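Local structure of ABC transporter periplasmic substrate-binding protein (Desulfovibrio alaskensis, 5MY5) at residues A[34-39]-A[78-83]; A[43-48]-A[255-260]; A[51-56]-A[242-247]; A[89-94]-A[225-230]; A[175-180]-A[194-199]. The protein probably binds tungstate selectively in the periplasm and hands it to an ABC transporter for uptake into the cell. The protein carries 2 engineered substitutions. All blocks are in the same frame, centred on the assembly; numbering follows the deposited sequence.

In the fold
Interactions 1 and 4 join helices to strands, 2 and 3 join helices to each other or to a helix end, all in one lobe; interaction 5 belongs to the other. Interactions 3 and 4 lie on opposite sides of the chain's centre from interaction 5, with centres about 32 and 30 Å from it. Interaction 1 is the most central, about 7 Å from the chain's centre, and reaches interaction 5 where Asn38 O comes within 3.0 Å of Lys199 NZ. Its strand 78-81 pairs with strand 221-228 of interaction 4, and Ile78 packs on helix 239-250 of interaction 3. Interactions 2 and 3 share helix 41-53. No tungstate is present in the model; interaction 1 probably lies nearest its cleft.

Interaction 1: A[34-39]-A[78-83]; sequences TSTDNT and ILLVHA
His82 swings its imidazole out from the end of strand 78-81 toward Ser35 and Thr36 on the opening turn of helix 34-39. That helix directly follows strand 27-33, the parallel neighbour of 78-81, so the contact sits at the carboxyl ends of two adjacent parallel strands, where lobes of the periplasmic binding protein fold generally present their cleft.

The polar contacts gather round the NE2-CD2 side of the imidazole. Thr36 OG1 arrives at the ring edge, close to the ring plane and 3.6 Å from His82 CD2, whereas Ser35 OG stands obliquely to the ring, 3.1 Å from His82 NE2. A chi1 of 46°, with CG lodged between the backbone N and the carbonyl carbon, carries the His82 ring across to the helix. Thr33 OG1 ties the group together by hydrogen bonds with Ser35 OG, Thr36 OG1 and His82 NE2; Thr36 OG1 also bonds to Tyr224 OH. This cluster of hydroxyls at the strand ends is consistent with a nearby oxyanion site.

Apolar contact is slight: the methyl CG2 of Thr36 lies 4.4 Å from Leu80 CD2, deeper in the lobe.

Within the helix, Thr36 O takes two donors, the backbone N of Thr39 and, in the carbonyl plane at 2.7 Å, Thr39 OG1.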
# COMPACT_ATOMS: atom_id res chain seq x y z
N THR A 34 -4.17 -0.00 -8.37
CA THR A 34 -3.17 0.68 -9.14
C THR A 34 -1.83 0.67 -8.43
O THR A 34 -0.83 0.34 -8.99
CB THR A 34 -3.67 2.12 -9.33
OG1 THR A 34 -4.94 2.07 -9.97
CG2 THR A 34 -2.63 2.97 -10.16
N SER A 35 -1.81 0.89 -7.12
CA SER A 35 -0.57 0.90 -6.41
C SER A 35 0.07 -0.49 -6.48
O SER A 35 1.32 -0.61 -6.62
CB SER A 35 -0.66 1.35 -4.93
OG SER A 35 -1.57 0.58 -4.22
N THR A 36 -0.77 -1.54 -6.37
CA THR A 36 -0.24 -2.91 -6.42
C THR A 36 0.46 -3.13 -7.76
O THR A 36 1.61 -3.65 -7.83
CB THR A 36 -1.35 -3.94 -6.21
OG1 THR A 36 -1.99 -3.70 -4.94
CG2 THR A 36 -0.76 -5.34 -6.14
N ASP A 37 -0.25 -2.78 -8.79
CA ASP A 37 0.32 -2.99 -10.15
C ASP A 37 1.64 -2.22 -10.31
O ASP A 37 2.62 -2.78 -10.85
CB ASP A 37 -0.71 -2.60 -11.17
CG ASP A 37 -0.28 -2.93 -12.61
OD1 ASP A 37 -0.09 -4.11 -12.94
OD2 ASP A 37 -0.20 -1.99 -13.39
N ASN A 38 1.66 -0.99 -9.88
CA ASN A 38 2.89 -0.20 -9.93
C ASN A 38 4.13 -0.82 -9.33
O ASN A 38 5.22 -0.50 -9.83
CB ASN A 38 2.71 1.18 -9.35
CG ASN A 38 1.77 2.03 -10.20
OD1 ASN A 38 1.53 1.73 -11.35
ND2 ASN A 38 1.24 3.07 -9.59
N THR A 39 4.02 -1.67 -8.30
CA THR A 39 5.19 -2.28 -7.65
C THR A 39 5.85 -3.27 -8.59
O THR A 39 7.00 -3.64 -8.36
CB THR A 39 4.85 -3.09 -6.36
OG1 THR A 39 4.00 -4.22 -6.65
CG2 THR A 39 4.16 -2.18 -5.29
N ILE A 78 -11.46 -13.10 -7.75
CA ILE A 78 -10.65 -12.83 -6.52
C ILE A 78 -10.21 -11.39 -6.50
O ILE A 78 -10.00 -10.78 -7.53
CB ILE A 78 -9.43 -13.80 -6.50
CG1 ILE A 78 -8.81 -13.79 -5.14
CG2 ILE A 78 -8.49 -13.51 -7.62
CD1 ILE A 78 -7.76 -14.88 -4.99
N LEU A 79 -10.08 -10.89 -5.29
CA LEU A 79 -9.54 -9.57 -5.05
C LEU A 79 -8.15 -9.75 -4.40
O LEU A 79 -7.97 -10.58 -3.52
CB LEU A 79 -10.42 -8.79 -4.03
CG LEU A 79 -11.85 -8.55 -4.40
CD1 LEU A 79 -12.50 -7.58 -3.40
CD2 LEU A 79 -12.08 -8.12 -5.80
N LEU A 80 -7.30 -8.81 -4.73
CA LEU A 80 -6.00 -8.66 -3.95
C LEU A 80 -5.95 -7.18 -3.65
O LEU A 80 -5.65 -6.36 -4.49
CB LEU A 80 -4.79 -9.12 -4.79
CG LEU A 80 -3.45 -8.98 -4.06
CD1 LEU A 80 -3.35 -9.83 -2.80
CD2 LEU A 80 -2.34 -9.34 -5.11
N VAL A 81 -6.19 -6.84 -2.37
CA VAL A 81 -6.36 -5.42 -2.02
C VAL A 81 -5.73 -5.16 -0.66
O VAL A 81 -5.14 -6.08 -0.07
CB VAL A 81 -7.84 -4.97 -2.03
CG1 VAL A 81 -8.38 -4.96 -3.47
CG2 VAL A 81 -8.64 -5.91 -1.20
N HIS A 82 -5.79 -3.89 -0.25
CA HIS A 82 -5.05 -3.48 0.96
C HIS A 82 -5.81 -2.39 1.69
O HIS A 82 -5.30 -1.26 1.84
CB HIS A 82 -3.63 -3.06 0.61
CG HIS A 82 -3.54 -2.16 -0.57
ND1 HIS A 82 -3.53 -0.80 -0.47
CD2 HIS A 82 -3.49 -2.43 -1.92
CE1 HIS A 82 -3.47 -0.26 -1.68
NE2 HIS A 82 -3.46 -1.24 -2.59
N ALA A 83 -7.02 -2.74 2.06
CA ALA A 83 -7.96 -1.81 2.72
C ALA A 83 -8.89 -2.55 3.72
O ALA A 83 -10.02 -2.89 3.42
CB ALA A 83 -8.74 -1.06 1.66

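Interaction 2: A[43-48]-A[255-260]; sequences DDLAPQ and QKTIGD
The flat group in this contact is the carboxamide of Gln48, and the methyl of Thr257 comes up against its outer end. Thr257 CG2 is 3.7 Å from Gln48 NE2 and 3.9 Å from Gln48 OE1, so it spans both polar atoms of the amide. At the amide's edge, and within its plane, lies the carbonyl oxygen of Asp44, one turn back in the same helix. Gln48 NE2 donates to Asp44 O at 3.0 Å with an N-H...O angle of 166°, although the nitrogen stands well above the plane of that carbonyl. This bond fixes the rotation of the amide where Thr257 meets it.

Leu45 supplies the rest of the surface with both branches. Its CD2 slides past the threonine, 3.8 Å from Thr257 CG2, and its CD1 meets Ile258 CG1 at 4.2 Å, the two side chains crossing at about a right angle. Thr257 presents its methyl because chi1 (-61°) leaves OG1 beside its own backbone N, where it bonds to Ala253 O.

Segments 43-48 and 255-260 run nearly antiparallel, at 155°, their axes 11.2 Å apart. Trp248 and Met249 of helix 239-250 also pack on Leu45, so three helices come together here. With Gln48 NE2 and Thr257 OG1 bonded inside their own helices, segments 43-48 and 255-260 meet by van der Waals contact, with no hydrogen bond between them.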
# COMPACT_ATOMS: atom_id res chain seq x y z
N ASP A 43 3.82 -8.99 -11.86
CA ASP A 43 4.57 -9.38 -13.08
C ASP A 43 5.61 -10.42 -12.77
O ASP A 43 5.93 -11.20 -13.68
CB ASP A 43 5.25 -8.16 -13.69
CG ASP A 43 4.27 -7.14 -14.15
OD1 ASP A 43 3.35 -7.45 -14.87
OD2 ASP A 43 4.42 -5.94 -13.83
N ASP A 44 6.18 -10.42 -11.59
CA ASP A 44 7.07 -11.50 -11.14
C ASP A 44 6.37 -12.74 -10.72
O ASP A 44 6.80 -13.86 -11.03
CB ASP A 44 7.92 -11.00 -9.96
CG ASP A 44 9.34 -10.75 -10.30
OD1 ASP A 44 9.59 -10.01 -11.29
OD2 ASP A 44 10.17 -11.29 -9.53
N LEU A 45 5.27 -12.59 -9.94
CA LEU A 45 4.58 -13.74 -9.36
C LEU A 45 3.78 -14.51 -10.38
O LEU A 45 3.68 -15.76 -10.26
CB LEU A 45 3.64 -13.29 -8.21
CG LEU A 45 4.36 -12.82 -6.98
CD1 LEU A 45 3.29 -12.45 -5.93
CD2 LEU A 45 5.38 -13.81 -6.36
N ALA A 46 3.12 -13.80 -11.27
CA ALA A 46 2.14 -14.46 -12.15
C ALA A 46 2.76 -15.62 -13.02
O ALA A 46 2.22 -16.72 -13.04
CB ALA A 46 1.38 -13.49 -12.99
N PRO A 47 3.96 -15.44 -13.61
CA PRO A 47 4.50 -16.59 -14.38
C PRO A 47 4.89 -17.74 -13.47
O PRO A 47 4.74 -18.92 -13.83
CB PRO A 47 5.76 -16.03 -15.06
CG PRO A 47 5.67 -14.57 -14.97
CD PRO A 47 4.69 -14.20 -13.88
N GLN A 48 5.31 -17.44 -12.24
CA GLN A 48 5.63 -18.52 -11.30
C GLN A 48 4.36 -19.30 -10.85
O GLN A 48 4.34 -20.54 -10.73
CB GLN A 48 6.36 -18.00 -10.06
CG GLN A 48 7.61 -17.13 -10.39
CD GLN A 48 8.46 -16.61 -9.21
OE1 GLN A 48 9.16 -17.37 -8.54
NE2 GLN A 48 8.50 -15.26 -9.05
N GLN A 255 5.72 -17.23 -0.01
CA GLN A 255 6.06 -16.26 1.05
C GLN A 255 7.50 -15.80 0.97
O GLN A 255 7.82 -14.63 0.96
CB GLN A 255 5.65 -16.78 2.39
CG GLN A 255 4.14 -16.95 2.60
CD GLN A 255 3.50 -15.65 2.96
OE1 GLN A 255 3.73 -15.18 4.08
NE2 GLN A 255 2.68 -15.07 2.02
N LYS A 256 8.40 -16.78 0.82
CA LYS A 256 9.79 -16.47 0.70
C LYS A 256 10.02 -15.65 -0.55
O LYS A 256 10.76 -14.68 -0.51
CB LYS A 256 10.66 -17.77 0.73
CG LYS A 256 12.14 -17.54 0.62
CD LYS A 256 12.94 -18.84 0.76
CE LYS A 256 14.41 -18.44 0.92
NZ LYS A 256 15.38 -19.53 0.58
N THR A 257 9.42 -16.00 -1.69
CA THR A 257 9.54 -15.29 -2.94
C THR A 257 9.05 -13.82 -2.75
O THR A 257 9.66 -12.86 -3.32
CB THR A 257 8.73 -15.90 -4.11
OG1 THR A 257 9.19 -17.28 -4.39
CG2 THR A 257 8.84 -15.12 -5.38
N ILE A 258 7.93 -13.65 -2.04
CA ILE A 258 7.42 -12.27 -1.83
C ILE A 258 8.45 -11.50 -0.98
O ILE A 258 8.80 -10.33 -1.33
CB ILE A 258 6.09 -12.37 -1.14
CG1 ILE A 258 5.04 -12.91 -2.14
CG2 ILE A 258 5.65 -11.01 -0.55
CD1 ILE A 258 3.75 -13.25 -1.48
N GLY A 259 8.97 -12.10 0.05
CA GLY A 259 9.96 -11.45 0.94
C GLY A 259 11.27 -11.12 0.23
O GLY A 259 11.96 -10.04 0.47
N ASP A 260 11.64 -11.98 -0.72
CA ASP A 260 12.81 -11.69 -1.57
C ASP A 260 12.64 -10.76 -2.77
O ASP A 260 13.61 -10.40 -3.41
CB ASP A 260 13.34 -13.05 -2.06
CG ASP A 260 14.01 -13.83 -0.95
OD1 ASP A 260 14.28 -13.28 0.09
OD2 ASP A 260 14.20 -15.05 -1.14

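Interaction 3: A[51-56]-A[242-247]; sequences KDTGIE and ADKFVN
An ST turn closes helix 41-53 and sets Thr53 and Ile55 side by side against the aliphatic part of Lys244 on helix 239-250. Thr53 OG1, held between its backbone N and carbonyl carbon by a chi1 of 70°, accepts from Ile55 N at 3.2 Å with an N-H...O angle of 159°. The same hydroxyl is hydrogen-bonded to Phe49 O in the last turn of the helix, so it is gripped from both sides in sequence. Gly54, between them, takes the positive phi (78°) that lets the chain leave the helix.

Lys244 CG is the meeting point. The tip of Ile55, CD1, lies over it at 3.5 Å and also comes to 3.8 Å from Lys244 CB, while Thr53 CG2 slides past from the other residue of the turn, 4.0 Å from Lys244 CG.

The turn joins helix 41-53 to strand 56-62, completing a beta-alpha-beta crossover that starts from the parallel neighbour, strand 27-33. Helix 239-250 lies against the same sheet: Phe245 sits on Leu28 and Met30 and makes an edge-to-face pair with Phe49, and Ile55 also rests on Leu28. Lys244, exposed, lies beside this buried apolar layer.

Beyond CG the lysine is not extended but bends at each remaining torsion, bringing its ammonium back toward the turn. There Lys244 NZ donates to a water at 2.8 Å, and the water in turn donates to Thr53 O at 2.9 Å.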
# COMPACT_ATOMS: atom_id res chain seq x y z
N LYS A 51 3.48 -21.51 -13.79
CA LYS A 51 4.41 -22.69 -13.77
C LYS A 51 4.01 -23.71 -12.76
O LYS A 51 4.05 -24.93 -13.00
CB LYS A 51 5.82 -22.21 -13.41
CG LYS A 51 6.90 -23.27 -13.42
CD LYS A 51 7.75 -23.10 -14.65
CE LYS A 51 8.96 -24.03 -14.61
NZ LYS A 51 9.18 -24.54 -15.99
N ASP A 52 3.69 -23.26 -11.55
CA ASP A 52 3.39 -24.18 -10.46
C ASP A 52 2.03 -24.81 -10.45
O ASP A 52 1.85 -25.92 -9.91
CB ASP A 52 3.60 -23.50 -9.10
CG ASP A 52 5.04 -23.10 -8.83
OD1 ASP A 52 6.00 -23.62 -9.47
OD2 ASP A 52 5.23 -22.24 -7.92
N THR A 53 1.06 -24.16 -11.07
CA THR A 53 -0.32 -24.57 -10.91
C THR A 53 -1.12 -24.80 -12.22
O THR A 53 -2.22 -25.37 -12.15
CB THR A 53 -1.19 -23.54 -10.09
OG1 THR A 53 -1.37 -22.39 -10.88
CG2 THR A 53 -0.56 -23.13 -8.85
N GLY A 54 -0.54 -24.37 -13.33
CA GLY A 54 -1.13 -24.40 -14.64
C GLY A 54 -2.13 -23.33 -14.90
O GLY A 54 -2.70 -23.33 -15.96
N ILE A 55 -2.43 -22.48 -13.93
CA ILE A 55 -3.50 -21.52 -14.03
C ILE A 55 -2.91 -20.21 -14.49
O ILE A 55 -1.94 -19.78 -13.96
CB ILE A 55 -4.21 -21.33 -12.65
CG1 ILE A 55 -4.79 -22.63 -12.16
CG2 ILE A 55 -5.27 -20.20 -12.79
CD1 ILE A 55 -5.15 -22.57 -10.69
N GLU A 56 -3.50 -19.59 -15.54
CA GLU A 56 -3.15 -18.26 -16.01
C GLU A 56 -3.86 -17.17 -15.13
O GLU A 56 -5.06 -17.28 -14.94
CB GLU A 56 -3.56 -18.04 -17.49
CG GLU A 56 -3.17 -16.64 -18.01
CD GLU A 56 -3.70 -16.31 -19.43
OE1 GLU A 56 -4.41 -17.13 -20.02
OE2 GLU A 56 -3.53 -15.15 -19.84
N ALA A 242 -9.55 -19.57 -7.53
CA ALA A 242 -9.23 -18.53 -6.51
C ALA A 242 -8.58 -19.08 -5.29
O ALA A 242 -7.54 -18.60 -4.76
CB ALA A 242 -10.51 -17.77 -6.20
N ASP A 243 -9.18 -20.18 -4.81
CA ASP A 243 -8.60 -20.86 -3.66
C ASP A 243 -7.17 -21.38 -3.96
O ASP A 243 -6.38 -21.34 -3.07
CB ASP A 243 -9.44 -22.09 -3.24
CG ASP A 243 -10.76 -21.75 -2.60
OD1 ASP A 243 -10.90 -20.55 -2.20
OD2 ASP A 243 -11.67 -22.69 -2.56
N LYS A 244 -6.91 -21.83 -5.19
CA LYS A 244 -5.57 -22.28 -5.56
C LYS A 244 -4.57 -21.16 -5.48
O LYS A 244 -3.42 -21.34 -5.04
CB LYS A 244 -5.60 -22.94 -6.91
CG LYS A 244 -4.31 -23.57 -7.39
CD LYS A 244 -3.88 -24.84 -6.63
CE LYS A 244 -4.92 -25.98 -6.58
NZ LYS A 244 -5.23 -26.59 -7.95
N PHE A 245 -4.96 -19.96 -5.89
CA PHE A 245 -4.08 -18.80 -5.80
C PHE A 245 -3.78 -18.50 -4.33
O PHE A 245 -2.65 -18.13 -4.03
CB PHE A 245 -4.68 -17.55 -6.54
CG PHE A 245 -3.82 -16.36 -6.48
CD1 PHE A 245 -2.72 -16.24 -7.29
CD2 PHE A 245 -4.11 -15.35 -5.61
CE1 PHE A 245 -1.91 -15.11 -7.24
CE2 PHE A 245 -3.33 -14.19 -5.62
CZ PHE A 245 -2.25 -14.08 -6.38
N VAL A 246 -4.81 -18.49 -3.48
CA VAL A 246 -4.61 -18.18 -2.04
C VAL A 246 -3.67 -19.19 -1.47
O VAL A 246 -2.74 -18.85 -0.72
CB VAL A 246 -5.92 -18.14 -1.27
CG1 VAL A 246 -5.78 -17.92 0.20
CG2 VAL A 246 -6.82 -17.06 -1.79
N ASN A 247 -3.89 -20.44 -1.86
CA ASN A 247 -3.04 -21.52 -1.32
C ASN A 247 -1.60 -21.30 -1.72
O ASN A 247 -0.70 -21.44 -0.94
CB ASN A 247 -3.60 -22.88 -1.78
CG ASN A 247 -2.78 -24.03 -1.29
OD1 ASN A 247 -1.80 -24.38 -1.91
ND2 ASN A 247 -3.24 -24.64 -0.20
O HOH W 1 -3.00 -26.51 -9.60

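Interaction 4: A[89-94]-A[225-230]; sequences AFVDAG and SAIPVN
Phe90 and Ile227 face each other because of their first torsions: the ring of Phe90 is anti to its backbone N (chi1 -174°), and a chi1 of -56° turns Ile227 so that its branch methyl CG2 leads toward the helix. The setting is an alpha/beta layer, helix 84-92 laid over one face of the sheet containing the antiparallel strands 78-81 and 221-228. Leu79, on the neighbouring strand, touches Phe90 as well. On the opposite face, Ala226 and Pro228 pack on helix 239-250.

Ile227 CG2 does the touching. It approaches the Phe90 ring obliquely, 4.0 Å from CD2 and 4.1 Å from CE2 of that ring, and it also meets Val91 CG2 at 4.1 Å, so a single methyl sits against two successive residues of the helix.

Past the helix, Gly94 ends it in a Schellman motif, its positive phi (90°) turning the chain toward Asn230. The backbone N of Gly94 bonds back to Val91 O at 2.9 Å. Across the contact, Gly94 O lies against the side chain of Asn230, 3.3 Å from its CB. Asn230 OD1 is taken by Ala232 N, which helps orient the amide. A water completes the join: it donates to Val91 O at 2.9 Å and accepts a weak bond from Asn230 ND2 at 3.3 Å.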
# COMPACT_ATOMS: atom_id res chain seq x y z
N ALA A 89 -16.21 -5.11 5.26
CA ALA A 89 -17.55 -4.84 4.70
C ALA A 89 -17.92 -5.66 3.49
O ALA A 89 -19.06 -6.16 3.39
CB ALA A 89 -17.71 -3.37 4.37
N PHE A 90 -16.91 -5.96 2.62
CA PHE A 90 -17.15 -6.80 1.47
C PHE A 90 -17.52 -8.22 1.83
O PHE A 90 -18.38 -8.85 1.28
CB PHE A 90 -15.88 -6.72 0.56
CG PHE A 90 -16.00 -7.41 -0.75
CD1 PHE A 90 -16.49 -6.80 -1.88
CD2 PHE A 90 -15.49 -8.75 -0.88
CE1 PHE A 90 -16.53 -7.47 -3.08
CE2 PHE A 90 -15.54 -9.39 -2.07
CZ PHE A 90 -16.03 -8.76 -3.16
N VAL A 91 -16.76 -8.74 2.79
CA VAL A 91 -16.99 -10.10 3.29
C VAL A 91 -18.39 -10.12 4.01
O VAL A 91 -19.19 -11.04 3.81
CB VAL A 91 -15.83 -10.56 4.18
CG1 VAL A 91 -16.13 -11.86 4.91
CG2 VAL A 91 -14.57 -10.76 3.31
N ASP A 92 -18.63 -9.10 4.82
CA ASP A 92 -19.95 -9.02 5.59
C ASP A 92 -21.14 -8.93 4.67
O ASP A 92 -22.21 -9.51 4.96
CB ASP A 92 -19.94 -7.85 6.56
CG ASP A 92 -18.99 -8.04 7.71
OD1 ASP A 92 -18.53 -9.18 7.84
OD2 ASP A 92 -18.66 -7.02 8.41
N ALA A 93 -21.01 -8.27 3.55
CA ALA A 93 -22.03 -8.22 2.51
C ALA A 93 -22.35 -9.52 1.86
O ALA A 93 -23.37 -9.63 1.14
CB ALA A 93 -21.63 -7.20 1.44
N GLY A 94 -21.43 -10.50 1.97
CA GLY A 94 -21.57 -11.79 1.35
C GLY A 94 -20.95 -11.78 -0.03
O GLY A 94 -21.13 -12.72 -0.77
N SER A 225 -4.48 -8.45 1.60
CA SER A 225 -5.23 -9.70 1.72
C SER A 225 -5.77 -10.13 0.37
O SER A 225 -6.11 -9.28 -0.47
CB SER A 225 -6.36 -9.53 2.69
OG SER A 225 -5.82 -9.14 3.94
N ALA A 226 -5.93 -11.44 0.23
CA ALA A 226 -6.69 -11.97 -0.89
C ALA A 226 -8.07 -12.33 -0.43
O ALA A 226 -8.25 -12.80 0.74
CB ALA A 226 -6.01 -13.22 -1.49
N ILE A 227 -9.05 -12.11 -1.30
CA ILE A 227 -10.46 -12.45 -0.95
C ILE A 227 -11.10 -13.06 -2.17
O ILE A 227 -11.41 -12.40 -3.16
CB ILE A 227 -11.25 -11.14 -0.63
CG1 ILE A 227 -10.57 -10.36 0.49
CG2 ILE A 227 -12.64 -11.53 -0.19
CD1 ILE A 227 -11.06 -8.91 0.67
N PRO A 228 -11.37 -14.39 -2.11
CA PRO A 228 -12.18 -15.05 -3.12
C PRO A 228 -13.60 -14.43 -3.18
O PRO A 228 -14.18 -14.24 -2.10
CB PRO A 228 -12.21 -16.51 -2.67
CG PRO A 228 -10.93 -16.68 -1.89
CD PRO A 228 -10.84 -15.33 -1.13
N VAL A 229 -14.07 -14.22 -4.36
CA VAL A 229 -15.50 -13.75 -4.54
C VAL A 229 -16.37 -14.96 -4.18
O VAL A 229 -16.07 -16.08 -4.46
CB VAL A 229 -15.67 -13.24 -5.94
CG1 VAL A 229 -17.17 -12.96 -6.29
CG2 VAL A 229 -14.90 -11.97 -6.16
N ASN A 230 -17.47 -14.70 -3.48
CA ASN A 230 -18.32 -15.75 -2.89
C ASN A 230 -19.28 -16.32 -3.91
O ASN A 230 -20.03 -15.59 -4.53
CB ASN A 230 -19.10 -15.13 -1.73
CG ASN A 230 -19.70 -16.17 -0.86
OD1 ASN A 230 -20.07 -17.24 -1.30
ND2 ASN A 230 -19.82 -15.85 0.42
O HOH W 2 -19.54 -13.82 2.97

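Interaction 5: A[175-180]-A[194-199]; sequences GMLRTI and RGTYIK
Thr196 is where helix 194-203 meets Met176, Leu177 and Ile180 of helix 176-186. Following the second helix from its start, Arg194 comes first and points elsewhere: its guanidinium forms salt bridges to Asp106 and Glu215, tying the opening turn to other parts of the lobe.

Two residues on, Thr196 faces the other helix directly. Its chi1 of -57° separates the two branches. OG1 stays beside its own backbone N and hydrogen-bonds to Asp193 OD1, just ahead of the helix, leaving CG2 to do the packing. That methyl fits among three side chains: Met176 CG and Leu177 CD2 each lie 3.7 Å from Thr196 CG2, and Ile180 CD1 closes in at 3.9 Å. Met176 also brings CG to 3.8 Å from Thr196 CB before its chain bends, taking the sulfur away. Each of the three is inclined to the threonine, and the contact is carried mainly by the methyl, with no hydrogen bond between the segments.

Tyr197 flanks this spot with its ring turned toward the sheet, where it packs on Ile110 and Ile212 and bonds through OH to Leu210 O. Lys199, a little further, heads away from helix 176-186 toward the other lobe.

The segments' axes stand 10.4 Å apart at 64°. Strand 189-193 links the helices, and with strand 169-171 and helix 176-186 it makes a beta-alpha-beta crossover around strand 138-140, the parallel alpha/beta architecture expected of a periplasmic binding protein lobe.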
# COMPACT_ATOMS: atom_id res chain seq x y z
N GLY A 175 -0.10 13.79 -7.12
CA GLY A 175 0.39 12.51 -6.85
C GLY A 175 1.66 12.45 -6.03
O GLY A 175 2.22 13.46 -5.57
N MET A 176 2.09 11.23 -5.82
CA MET A 176 3.15 11.00 -4.84
C MET A 176 4.46 11.64 -5.23
O MET A 176 5.12 12.34 -4.38
CB MET A 176 3.33 9.53 -4.49
CG MET A 176 4.07 9.26 -3.23
SD MET A 176 3.15 9.67 -1.75
CE MET A 176 3.92 11.25 -1.35
N LEU A 177 4.94 11.44 -6.46
CA LEU A 177 6.20 12.03 -6.84
C LEU A 177 6.20 13.53 -6.80
O LEU A 177 7.13 14.20 -6.25
CB LEU A 177 6.61 11.52 -8.25
CG LEU A 177 7.21 10.13 -8.30
CD1 LEU A 177 7.38 9.74 -9.77
CD2 LEU A 177 8.57 10.08 -7.56
N ARG A 178 5.14 14.15 -7.24
CA ARG A 178 5.02 15.58 -7.19
C ARG A 178 5.07 16.10 -5.71
O ARG A 178 5.65 17.15 -5.42
CB ARG A 178 3.76 16.07 -7.82
CG ARG A 178 3.74 16.00 -9.37
CD ARG A 178 4.74 16.97 -10.00
NE ARG A 178 4.43 17.07 -11.42
CZ ARG A 178 5.03 17.85 -12.33
NH1 ARG A 178 6.10 18.56 -12.02
NH2 ARG A 178 4.57 17.86 -13.58
N THR A 179 4.42 15.38 -4.86
CA THR A 179 4.30 15.81 -3.46
C THR A 179 5.65 15.68 -2.83
O THR A 179 6.04 16.55 -2.02
CB THR A 179 3.23 14.94 -2.81
OG1 THR A 179 1.95 15.23 -3.40
CG2 THR A 179 3.14 15.09 -1.30
N ILE A 180 6.39 14.62 -3.14
CA ILE A 180 7.77 14.49 -2.66
C ILE A 180 8.57 15.68 -3.10
O ILE A 180 9.35 16.26 -2.30
CB ILE A 180 8.39 13.20 -3.15
CG1 ILE A 180 7.85 12.04 -2.35
CG2 ILE A 180 9.93 13.25 -2.98
CD1 ILE A 180 8.29 10.65 -2.88
N ARG A 194 6.86 3.48 0.57
CA ARG A 194 8.30 3.16 0.38
C ARG A 194 8.66 2.97 -1.06
O ARG A 194 9.74 3.44 -1.47
CB ARG A 194 8.71 1.96 1.15
CG ARG A 194 10.25 1.72 1.16
CD ARG A 194 10.55 0.45 1.97
NE ARG A 194 10.25 0.53 3.40
CZ ARG A 194 11.09 1.01 4.32
NH1 ARG A 194 12.27 1.52 3.99
NH2 ARG A 194 10.71 1.01 5.60
N GLY A 195 7.81 2.34 -1.84
CA GLY A 195 8.12 2.09 -3.25
C GLY A 195 8.44 3.37 -4.00
O GLY A 195 9.43 3.50 -4.71
N THR A 196 7.56 4.39 -3.87
CA THR A 196 7.79 5.65 -4.55
C THR A 196 9.09 6.31 -4.00
O THR A 196 9.81 6.88 -4.82
CB THR A 196 6.61 6.61 -4.39
OG1 THR A 196 5.39 5.98 -4.89
CG2 THR A 196 6.82 7.83 -5.17
N TYR A 197 9.33 6.23 -2.68
CA TYR A 197 10.60 6.70 -2.16
C TYR A 197 11.83 6.04 -2.87
O TYR A 197 12.75 6.76 -3.29
CB TYR A 197 10.75 6.59 -0.67
CG TYR A 197 12.02 7.25 -0.25
CD1 TYR A 197 12.12 8.63 -0.28
CD2 TYR A 197 13.15 6.49 0.17
CE1 TYR A 197 13.33 9.24 0.07
CE2 TYR A 197 14.35 7.09 0.46
CZ TYR A 197 14.42 8.43 0.41
OH TYR A 197 15.57 9.02 0.81
N ILE A 198 11.80 4.72 -2.90
CA ILE A 198 12.88 3.97 -3.59
C ILE A 198 13.09 4.53 -5.03
O ILE A 198 14.26 4.78 -5.48
CB ILE A 198 12.59 2.47 -3.53
CG1 ILE A 198 12.75 1.91 -2.14
CG2 ILE A 198 13.47 1.75 -4.60
CD1 ILE A 198 12.11 0.57 -1.99
N LYS A 199 12.03 4.74 -5.81
CA LYS A 199 12.18 5.23 -7.18
C LYS A 199 12.72 6.65 -7.18
O LYS A 199 13.60 7.01 -8.00
CB LYS A 199 10.82 5.14 -7.95
CG LYS A 199 10.42 3.67 -8.19
CD LYS A 199 9.06 3.48 -8.86
CE LYS A 199 8.84 1.98 -9.17
NZ LYS A 199 7.39 1.55 -9.41